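Local coordinates for protein peroxinectin A (Dictyostelium discoideum, PDB 6ERC) that uses hydrogen peroxide to oxidise phenolic donors, iodide and thiocyanate at a heme, as a secreted peroxidase, at residues A[76-88]-A[143-155]. Residues are numbered along the deposited sequence; the frame is centred on the assembly and turned at random.
With NA (sodium ion), chain K; HEM (protoporphyrin IX containing Fe), chain F.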
loop_
_atom_site.group_PDB
_atom_site.type_symbol
_atom_site.label_atom_id
_atom_site.label_comp_id
_atom_site.label_asym_id
_atom_site.label_seq_id
_atom_site.Cartn_x
_atom_site.Cartn_y
_atom_site.Cartn_z
ATOM N N GLY A 76 -2.077 1.322 -6.366
ATOM C CA GLY A 76 -1.042 1.680 -5.408
ATOM C C GLY A 76 -1.232 0.980 -4.078
ATOM O O GLY A 76 -0.293 0.410 -3.521
ATOM N N GLN A 77 -2.459 1.010 -3.554
ATOM C CA GLN A 77 -2.745 0.306 -2.310
ATOM C C GLN A 77 -2.589 -1.197 -2.493
ATOM O O GLN A 77 -2.102 -1.896 -1.595
ATOM C CB GLN A 77 -4.153 0.649 -1.828
ATOM C CG GLN A 77 -4.481 0.121 -0.444
ATOM C CD GLN A 77 -5.895 0.458 -0.019
ATOM O OE1 GLN A 77 -6.650 1.081 -0.771
ATOM N NE2 GLN A 77 -6.263 0.049 1.192
ATOM N N PHE A 78 -2.999 -1.712 -3.653
ATOM C CA PHE A 78 -2.789 -3.122 -3.959
ATOM C C PHE A 78 -1.307 -3.447 -4.084
ATOM O O PHE A 78 -0.878 -4.542 -3.706
ATOM C CB PHE A 78 -3.525 -3.485 -5.249
ATOM C CG PHE A 78 -3.435 -4.935 -5.611
ATOM C CD1 PHE A 78 -4.334 -5.849 -5.088
ATOM C CD2 PHE A 78 -2.457 -5.387 -6.477
ATOM C CE1 PHE A 78 -4.255 -7.181 -5.418
ATOM C CE2 PHE A 78 -2.374 -6.719 -6.809
ATOM C CZ PHE A 78 -3.276 -7.617 -6.281
ATOM N N LEU A 79 -0.512 -2.507 -4.597
ATOM C CA LEU A 79 0.913 -2.749 -4.783
ATOM C C LEU A 79 1.644 -2.830 -3.448
ATOM O O LEU A 79 2.479 -3.717 -3.244
ATOM C CB LEU A 79 1.513 -1.653 -5.662
ATOM C CG LEU A 79 3.026 -1.687 -5.887
ATOM C CD1 LEU A 79 3.491 -3.049 -6.382
ATOM C CD2 LEU A 79 3.417 -0.599 -6.879
ATOM N N ILE A 80 1.355 -1.906 -2.524
ATOM C CA ILE A 80 2.071 -1.911 -1.251
ATOM C C ILE A 80 1.748 -3.167 -0.457
ATOM O O ILE A 80 2.603 -3.688 0.270
ATOM C CB ILE A 80 1.763 -0.639 -0.432
ATOM C CG1 ILE A 80 2.631 -0.604 0.827
ATOM C CG2 ILE A 80 0.292 -0.569 -0.053
ATOM C CD1 ILE A 80 4.096 -0.335 0.545
ATOM N N HIS A 81 0.521 -3.672 -0.568
ATOM C CA HIS A 81 0.178 -4.918 0.105
ATOM C C HIS A 81 0.940 -6.113 -0.456
ATOM O O HIS A 81 0.860 -7.202 0.123
ATOM C CB HIS A 81 -1.330 -5.159 0.018
ATOM C CG HIS A 81 -2.144 -4.168 0.788
ATOM N ND1 HIS A 81 -3.517 -4.093 0.690
ATOM C CD2 HIS A 81 -1.778 -3.207 1.670
ATOM C CE1 HIS A 81 -3.962 -3.130 1.478
ATOM N NE2 HIS A 81 -2.927 -2.576 2.083
ATOM N N ASN A 82 1.667 -5.940 -1.559
ATOM C CA ASN A 82 2.587 -6.953 -2.059
ATOM C C ASN A 82 3.998 -6.796 -1.510
ATOM O O ASN A 82 4.867 -7.604 -1.853
ATOM C CB ASN A 82 2.651 -6.908 -3.592
ATOM C CG ASN A 82 1.552 -7.716 -4.252
ATOM O OD1 ASN A 82 1.676 -8.930 -4.419
ATOM N ND2 ASN A 82 0.477 -7.043 -4.644
ATOM N N MET A 83 4.252 -5.794 -0.670
ATOM C CA MET A 83 5.631 -5.427 -0.360
ATOM C C MET A 83 5.917 -5.229 1.124
ATOM O O MET A 83 6.975 -5.652 1.591
ATOM C CB MET A 83 5.992 -4.146 -1.127
ATOM C CG MET A 83 5.930 -4.293 -2.638
ATOM S SD MET A 83 6.344 -2.777 -3.525
ATOM C CE MET A 83 8.050 -2.560 -3.046
ATOM N N ALA A 84 5.023 -4.586 1.873
ATOM C CA ALA A 84 5.368 -4.179 3.230
ATOM C C ALA A 84 4.163 -4.243 4.157
ATOM O O ALA A 84 3.043 -3.913 3.764
ATOM C CB ALA A 84 5.942 -2.759 3.240
ATOM N N LEU A 85 4.415 -4.658 5.399
ATOM C CA LEU A 85 3.427 -4.579 6.469
ATOM C C LEU A 85 4.147 -4.242 7.764
ATOM O O LEU A 85 5.029 -4.988 8.196
ATOM C CB LEU A 85 2.651 -5.889 6.627
ATOM C CG LEU A 85 1.646 -5.898 7.785
ATOM C CD1 LEU A 85 0.470 -4.986 7.476
ATOM C CD2 LEU A 85 1.174 -7.304 8.094
ATOM N N SER A 86 3.762 -3.128 8.386
ATOM C CA SER A 86 4.328 -2.725 9.674
ATOM C C SER A 86 3.408 -3.242 10.776
ATOM O O SER A 86 2.613 -2.510 11.368
ATOM C CB SER A 86 4.498 -1.214 9.729
ATOM O OG SER A 86 5.404 -0.775 8.733
ATOM N N LYS A 87 3.525 -4.533 11.049
ATOM C CA LYS A 87 2.629 -5.182 12.001
ATOM C C LYS A 87 2.952 -4.717 13.417
ATOM O O LYS A 87 4.100 -4.868 13.856
ATOM C CB LYS A 87 2.752 -6.698 11.894
ATOM C CG LYS A 87 1.647 -7.464 12.618
ATOM C CD LYS A 87 1.740 -8.965 12.353
ATOM C CE LYS A 87 0.702 -9.750 13.145
ATOM N NZ LYS A 87 -0.690 -9.412 12.734
ATOM N N PRO A 88 2.001 -4.155 14.163
ATOM C CA PRO A 88 2.307 -3.692 15.521
ATOM C C PRO A 88 2.403 -4.818 16.539
ATOM O O PRO A 88 1.809 -5.887 16.388
ATOM C CB PRO A 88 1.125 -2.770 15.857
ATOM C CG PRO A 88 0.436 -2.503 14.569
ATOM C CD PRO A 88 0.669 -3.705 13.729
ATOM N N ILE A 143 10.349 -4.302 11.871
ATOM C CA ILE A 143 10.234 -5.605 11.209
ATOM C C ILE A 143 9.160 -5.530 10.134
ATOM O O ILE A 143 8.029 -5.101 10.399
ATOM C CB ILE A 143 9.927 -6.735 12.222
ATOM C CG1 ILE A 143 11.190 -7.099 13.047
ATOM C CG2 ILE A 143 9.371 -7.970 11.483
ATOM C CD1 ILE A 143 12.053 -8.217 12.447
ATOM N N ASN A 144 9.520 -5.946 8.925
ATOM C CA ASN A 144 8.563 -6.078 7.831
ATOM C C ASN A 144 7.873 -7.434 7.942
ATOM O O ASN A 144 8.486 -8.478 7.687
ATOM C CB ASN A 144 9.249 -5.937 6.468
ATOM C CG ASN A 144 8.257 -5.880 5.322
ATOM O OD1 ASN A 144 7.045 -5.913 5.536
ATOM N ND2 ASN A 144 8.762 -5.781 4.109
ATOM N N SER A 145 6.600 -7.422 8.320
ATOM C CA SER A 145 5.820 -8.653 8.437
ATOM C C SER A 145 5.226 -9.095 7.103
ATOM O O SER A 145 4.078 -9.542 7.040
ATOM C CB SER A 145 4.729 -8.467 9.490
ATOM O OG SER A 145 5.291 -8.335 10.785
ATOM N N LEU A 146 5.997 -8.981 6.026
ATOM C CA LEU A 146 5.541 -9.348 4.696
ATOM C C LEU A 146 6.759 -9.498 3.799
ATOM O O LEU A 146 7.781 -8.838 4.006
ATOM C CB LEU A 146 4.583 -8.298 4.124
ATOM C CG LEU A 146 3.417 -8.813 3.284
ATOM C CD1 LEU A 146 2.374 -9.486 4.161
ATOM C CD2 LEU A 146 2.799 -7.675 2.497
ATOM N N GLY A 147 6.647 -10.377 2.805
ATOM C CA GLY A 147 7.718 -10.551 1.845
ATOM C C GLY A 147 7.952 -9.291 1.035
ATOM O O GLY A 147 7.002 -8.685 0.534
ATOM N N SER A 148 9.216 -8.889 0.897
ATOM C CA SER A 148 9.542 -7.641 0.219
ATOM C C SER A 148 9.403 -7.733 -1.295
ATOM O O SER A 148 9.330 -6.694 -1.961
ATOM C CB SER A 148 10.968 -7.213 0.572
ATOM O OG SER A 148 11.100 -6.998 1.965
ATOM N N TYR A 149 9.370 -8.941 -1.849
ATOM C CA TYR A 149 9.269 -9.113 -3.289
ATOM C C TYR A 149 7.819 -9.011 -3.743
ATOM O O TYR A 149 6.890 -9.377 -3.020
ATOM C CB TYR A 149 9.845 -10.466 -3.712
ATOM C CG TYR A 149 11.299 -10.656 -3.343
ATOM C CD1 TYR A 149 12.310 -10.187 -4.170
ATOM C CD2 TYR A 149 11.658 -11.306 -2.171
ATOM C CE1 TYR A 149 13.641 -10.356 -3.838
ATOM C CE2 TYR A 149 12.986 -11.481 -1.830
ATOM C CZ TYR A 149 13.974 -11.004 -2.666
ATOM O OH TYR A 149 15.298 -11.177 -2.328
ATOM N N ILE A 150 7.635 -8.491 -4.954
ATOM C CA ILE A 150 6.331 -8.520 -5.606
ATOM C C ILE A 150 6.112 -9.947 -6.091
ATOM O O ILE A 150 6.559 -10.320 -7.182
ATOM C CB ILE A 150 6.251 -7.498 -6.755
ATOM C CG1 ILE A 150 6.419 -6.078 -6.205
ATOM C CG2 ILE A 150 4.923 -7.619 -7.488
ATOM C CD1 ILE A 150 6.628 -5.017 -7.263
ATOM N N ASP A 151 5.434 -10.757 -5.273
ATOM C CA ASP A 151 5.385 -12.201 -5.472
ATOM C C ASP A 151 3.968 -12.753 -5.353
ATOM O O ASP A 151 3.796 -13.957 -5.135
ATOM C CB ASP A 151 6.310 -12.904 -4.474
ATOM C CG ASP A 151 5.979 -12.566 -3.028
ATOM O OD1 ASP A 151 5.058 -11.755 -2.790
ATOM O OD2 ASP A 151 6.647 -13.113 -2.126
ATOM N N GLY A 152 2.954 -11.903 -5.494
ATOM C CA GLY A 152 1.582 -12.364 -5.457
ATOM C C GLY A 152 1.099 -12.842 -4.109
ATOM O O GLY A 152 0.022 -13.445 -4.036
ATOM N N ASN A 153 1.857 -12.597 -3.036
ATOM C CA ASN A 153 1.407 -12.978 -1.701
ATOM C C ASN A 153 0.011 -12.446 -1.415
ATOM O O ASN A 153 -0.726 -13.025 -0.609
ATOM C CB ASN A 153 2.386 -12.460 -0.647
ATOM C CG ASN A 153 2.343 -10.946 -0.506
ATOM O OD1 ASN A 153 3.063 -10.224 -1.194
ATOM N ND2 ASN A 153 1.489 -10.459 0.386
ATOM N N VAL A 154 -0.360 -11.337 -2.055
ATOM C CA VAL A 154 -1.694 -10.773 -1.887
ATOM C C VAL A 154 -2.769 -11.785 -2.263
ATOM O O VAL A 154 -3.870 -11.768 -1.700
ATOM C CB VAL A 154 -1.815 -9.478 -2.717
ATOM C CG1 VAL A 154 -1.547 -9.757 -4.191
ATOM C CG2 VAL A 154 -3.180 -8.843 -2.526
ATOM N N LEU A 155 -2.484 -12.674 -3.214
ATOM C CA LEU A 155 -3.453 -13.680 -3.637
ATOM C C LEU A 155 -3.236 -15.036 -2.984
ATOM O O LEU A 155 -4.208 -15.685 -2.588
ATOM C CB LEU A 155 -3.414 -13.858 -5.158
ATOM C CG LEU A 155 -3.768 -12.648 -6.026
ATOM C CD1 LEU A 155 -3.718 -13.050 -7.481
ATOM C CD2 LEU A 155 -5.138 -12.074 -5.681
HETATM NA NA NA K . 5.472 -9.887 -1.236
HETATM C CHA HEM F . -0.719 1.951 5.583
HETATM C CHB HEM F . -5.494 2.586 5.170
HETATM C CHC HEM F . -4.903 3.840 0.507
HETATM C CHD HEM F . -0.103 3.433 1.007
HETATM C C1A HEM F . -2.052 2.075 5.886
HETATM C C2A HEM F . -2.632 1.956 7.201
HETATM C C3A HEM F . -3.952 2.133 7.097
HETATM C C4A HEM F . -4.250 2.366 5.702
HETATM C CMA HEM F . -4.992 2.091 8.239
HETATM C CAA HEM F . -1.827 1.687 8.483
HETATM C CBA HEM F . -1.907 2.951 9.326
HETATM C CGA HEM F . -0.740 3.008 10.277
HETATM O O1A HEM F . 0.424 3.089 9.807
HETATM O O2A HEM F . -0.974 2.985 11.512
HETATM C C1B HEM F . -5.739 2.958 3.870
HETATM C C2B HEM F . -7.048 3.188 3.311
HETATM C C3B HEM F . -6.894 3.530 2.020
HETATM C C4B HEM F . -5.474 3.530 1.726
HETATM C CMB HEM F . -8.342 3.032 4.134
HETATM C CAB HEM F . -7.961 3.890 0.961
HETATM C CBB HEM F . -9.267 3.977 1.237
HETATM C C1C HEM F . -3.553 3.851 0.228
HETATM C C2C HEM F . -2.937 4.190 -1.043
HETATM C C3C HEM F . -1.599 4.074 -0.900
HETATM C C4C HEM F . -1.348 3.659 0.463
HETATM C CMC HEM F . -3.777 4.606 -2.269
HETATM C CAC HEM F . -0.414 4.296 -1.875
HETATM C CBC HEM F . -0.510 4.662 -3.155
HETATM C C1D HEM F . 0.143 2.955 2.272
HETATM C C2D HEM F . 1.432 2.567 2.794
HETATM C C3D HEM F . 1.254 2.170 4.058
HETATM C C4D HEM F . -0.149 2.273 4.375
HETATM C CMD HEM F . 2.759 2.644 2.012
HETATM C CAD HEM F . 2.316 1.643 5.039
HETATM C CBD HEM F . 2.539 0.186 4.648
HETATM C CGD HEM F . 2.844 -0.664 5.859
HETATM O O1D HEM F . 1.879 -1.119 6.525
HETATM O O2D HEM F . 4.040 -0.900 6.164
HETATM N NA HEM F . -3.069 2.325 4.992
HETATM N NB HEM F . -4.801 3.174 2.880
HETATM N NC HEM F . -2.552 3.531 1.120
HETATM N ND HEM F . -0.798 2.761 3.262
HETATM FE FE HEM F . -2.777 2.912 3.056
#
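A sodium site joins the two segments, one residue beyond His81, the predicted proton acceptor at the heme. Asn82 O reaches the ion from 76-88 at 2.4 Å. Residues 147-153, a loop running into the start of helix 153-156, supply the other four oxygens: Gly147 O, Tyr149 O, Asp151 OD1 and Asn153 OD1. The ion thus holds together carbonyls and side-chain oxygens that would otherwise probably repel each other, such as Asn82 O and Tyr149 O, 2.9 Å apart. The amide of Asn153 works at both ends. OD1 binds sodium, and ND2 makes a weak hydrogen bond of 3.3 Å to His81 O. With chi1 at 70°, CG sits between backbone N and carbonyl carbon, which turns OD1 to the ion and ND2 to His81 O. The protein belongs to the animal heme peroxidases, and His81, which follows on from helix 70-80, is consistent with the distal histidine of that family. Here a cation ties the chain just past that histidine to the loop and helix start at 147-153. The side chain of Asn82 turns back to the helix, where ND2 donates to Phe78 O, tilted from the carbonyl plane. Val154 CG1 packs against the Asn82 amide and also lies 3.5 Å from Phe78 CZ. Helix 218-241 touches Phe78 and Val154 as well. Further along, Asn144 grips the backbone with its amide. ND2 donates to Met83 O at 3.1 Å, nearly straight (177°) and in both the amide and carbonyl planes. OD1 accepts from Leu85 N at 2.9 Å. A leucine here would probably leave Met83 O and Leu85 N without these mates and free the 83-85 backbone to shift. Ser145 N bonds Leu85 O at 2.9 Å. The residue after Leu85, Ser86, donates through OG to heme propionate oxygen O2D.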